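Local coordinates for protein RNA silencing suppressor p19 (Tomato bushy stunt virus, PDB 4JNX) that probably suppresses RNA silencing in the host by binding short interfering RNAs as a homodimer and selecting them by the length of their duplex, at residues L65-G70 with R117-L122. Residues are numbered along the deposited sequence; the frame is centred on the assembly and turned at random.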
loop_
_atom_site.group_PDB
_atom_site.type_symbol
_atom_site.label_atom_id
_atom_site.label_comp_id
_atom_site.label_asym_id
_atom_site.label_seq_id
_atom_site.Cartn_x
_atom_site.Cartn_y
_atom_site.Cartn_z
ATOM N N LEU A 65 13.219 -5.057 -9.641
ATOM C CA LEU A 65 12.016 -4.567 -10.307
ATOM C C LEU A 65 11.617 -5.512 -11.466
ATOM O O LEU A 65 10.461 -5.567 -11.939
ATOM C CB LEU A 65 12.095 -3.070 -10.815
ATOM C CG LEU A 65 12.239 -1.945 -9.797
ATOM C CD1 LEU A 65 12.486 -0.551 -10.402
ATOM C CD2 LEU A 65 10.988 -1.943 -8.940
ATOM N N GLY A 66 12.605 -6.274 -11.911
ATOM C CA GLY A 66 12.305 -7.276 -12.837
ATOM C C GLY A 66 11.772 -8.582 -12.253
ATOM O O GLY A 66 11.622 -9.555 -12.992
ATOM N N SER A 67 11.397 -8.641 -10.972
ATOM C CA SER A 67 10.959 -9.947 -10.455
ATOM C C SER A 67 9.528 -10.348 -10.823
ATOM O O SER A 67 9.136 -11.496 -10.695
ATOM C CB SER A 67 11.123 -10.050 -8.959
ATOM O OG SER A 67 10.157 -9.223 -8.265
ATOM N N TRP A 68 8.718 -9.388 -11.232
ATOM C CA TRP A 68 7.429 -9.713 -11.807
ATOM C C TRP A 68 7.088 -8.607 -12.796
ATOM O O TRP A 68 7.642 -7.534 -12.753
ATOM C CB TRP A 68 6.380 -9.971 -10.695
ATOM C CG TRP A 68 6.175 -8.861 -9.765
ATOM C CD1 TRP A 68 6.746 -8.699 -8.542
ATOM C CD2 TRP A 68 5.355 -7.720 -9.980
ATOM N NE1 TRP A 68 6.350 -7.543 -7.990
ATOM C CE2 TRP A 68 5.502 -6.887 -8.821
ATOM C CE3 TRP A 68 4.529 -7.300 -11.003
ATOM C CZ2 TRP A 68 4.810 -5.684 -8.669
ATOM C CZ3 TRP A 68 3.784 -6.116 -10.831
ATOM C CH2 TRP A 68 3.968 -5.313 -9.667
ATOM N N THR A 69 6.171 -8.863 -13.703
ATOM C CA THR A 69 5.604 -7.833 -14.580
ATOM C C THR A 69 4.065 -8.016 -14.577
ATOM O O THR A 69 3.562 -9.027 -14.047
ATOM C CB THR A 69 6.115 -8.034 -16.056
ATOM O OG1 THR A 69 5.690 -9.306 -16.522
ATOM C CG2 THR A 69 7.679 -7.937 -16.200
ATOM N N GLY A 70 3.362 -7.075 -15.212
ATOM C CA GLY A 70 1.917 -7.132 -15.424
ATOM C C GLY A 70 1.554 -8.445 -16.160
ATOM O O GLY A 70 0.601 -9.135 -15.765
ATOM N N ARG A 117 4.637 0.799 -8.717
ATOM C CA ARG A 117 4.961 2.101 -8.156
ATOM C C ARG A 117 5.251 2.042 -6.639
ATOM O O ARG A 117 6.238 2.624 -6.209
ATOM C CB ARG A 117 3.866 3.092 -8.456
ATOM C CG ARG A 117 3.706 3.427 -9.926
ATOM C CD ARG A 117 2.312 4.044 -10.149
ATOM N NE ARG A 117 2.120 4.622 -11.496
ATOM C CZ ARG A 117 2.152 3.934 -12.643
ATOM N NH1 ARG A 117 2.414 2.594 -12.686
ATOM N NH2 ARG A 117 1.952 4.588 -13.783
ATOM N N SER A 118 4.439 1.296 -5.854
ATOM C CA SER A 118 4.698 1.183 -4.423
ATOM C C SER A 118 6.073 0.538 -4.187
ATOM O O SER A 118 6.843 0.943 -3.357
ATOM C CB SER A 118 3.653 0.345 -3.678
ATOM O OG SER A 118 2.323 0.802 -3.912
ATOM N N LYS A 119 6.369 -0.465 -4.978
ATOM C CA LYS A 119 7.593 -1.227 -4.802
ATOM C C LYS A 119 8.803 -0.291 -5.070
ATOM O O LYS A 119 9.678 -0.193 -4.271
ATOM C CB LYS A 119 7.624 -2.442 -5.753
ATOM C CG LYS A 119 8.942 -3.151 -5.808
ATOM C CD LYS A 119 8.781 -4.379 -6.705
ATOM C CE LYS A 119 10.000 -5.255 -6.706
ATOM N NZ LYS A 119 9.666 -6.570 -7.391
ATOM N N GLN A 120 8.759 0.428 -6.165
ATOM C CA GLN A 120 9.849 1.348 -6.443
ATOM C C GLN A 120 10.033 2.444 -5.403
ATOM O O GLN A 120 11.101 2.715 -4.991
ATOM C CB GLN A 120 9.642 2.059 -7.746
ATOM C CG GLN A 120 9.320 1.128 -8.819
ATOM C CD GLN A 120 9.415 1.805 -10.146
ATOM O OE1 GLN A 120 10.483 2.349 -10.472
ATOM N NE2 GLN A 120 8.296 1.800 -10.918
ATOM N N GLU A 121 8.908 3.004 -4.937
ATOM C CA GLU A 121 8.966 4.066 -3.942
ATOM C C GLU A 121 9.457 3.591 -2.624
ATOM O O GLU A 121 10.276 4.243 -2.017
ATOM C CB GLU A 121 7.633 4.755 -3.784
ATOM C CG GLU A 121 7.143 5.458 -5.079
ATOM C CD GLU A 121 8.052 6.568 -5.659
ATOM O OE1 GLU A 121 7.834 7.784 -5.361
ATOM O OE2 GLU A 121 8.986 6.217 -6.455
ATOM N N LEU A 122 9.038 2.387 -2.202
ATOM C CA LEU A 122 9.506 1.864 -0.969
ATOM C C LEU A 122 11.004 1.483 -1.006
ATOM O O LEU A 122 11.700 1.621 -0.006
ATOM C CB LEU A 122 8.724 0.629 -0.498
ATOM C CG LEU A 122 9.059 -0.013 0.835
ATOM C CD1 LEU A 122 9.111 0.974 2.086
ATOM C CD2 LEU A 122 8.189 -1.291 1.104
HETATM O O HOH W 1 8.615 -6.113 -10.178
#
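Leu65 meets Lys119 and Gln120 where the loop between helices 58-65 and 70-78 of the p19 core, an alpha+beta fold whose four-stranded sheet is antiparallel, packs on helix 108-123. Its CD2 lies 3.5 Å from Gln120 CG and 3.9 Å from Lys119 CG, so one methyl touches both side chains; CD1 reaches Gln120 OE1. The Leu65 and Gln120 side chains cross at about a right angle, whereas Lys119 runs past Leu65 in the opposite direction. Ser67 OG, which hydrogen-bonds to Glu39 on strand 36-43, is 2.8 Å from Lys119 NZ. Trp68 follows: its NE1 lies 3.5 Å from Lys119 NZ and hydrogen-bonds to Glu39, while its ring meets Trp41 edge-to-face. Lys119 gets this far because CG stands anti to its backbone N (chi1 170°) and the chain beyond is fully extended. The buried ammonium is well compensated: Glu39 forms a salt bridge with it and the carbonyl of Val64 accepts a hydrogen bond, a setting that would probably favour the charged form. A water bridges Lys119 to two loop carbonyls, accepting from Lys119 NZ at 3.0 Å and donating to Leu65 O at 2.6 Å and to Trp68 O at 3.1 Å.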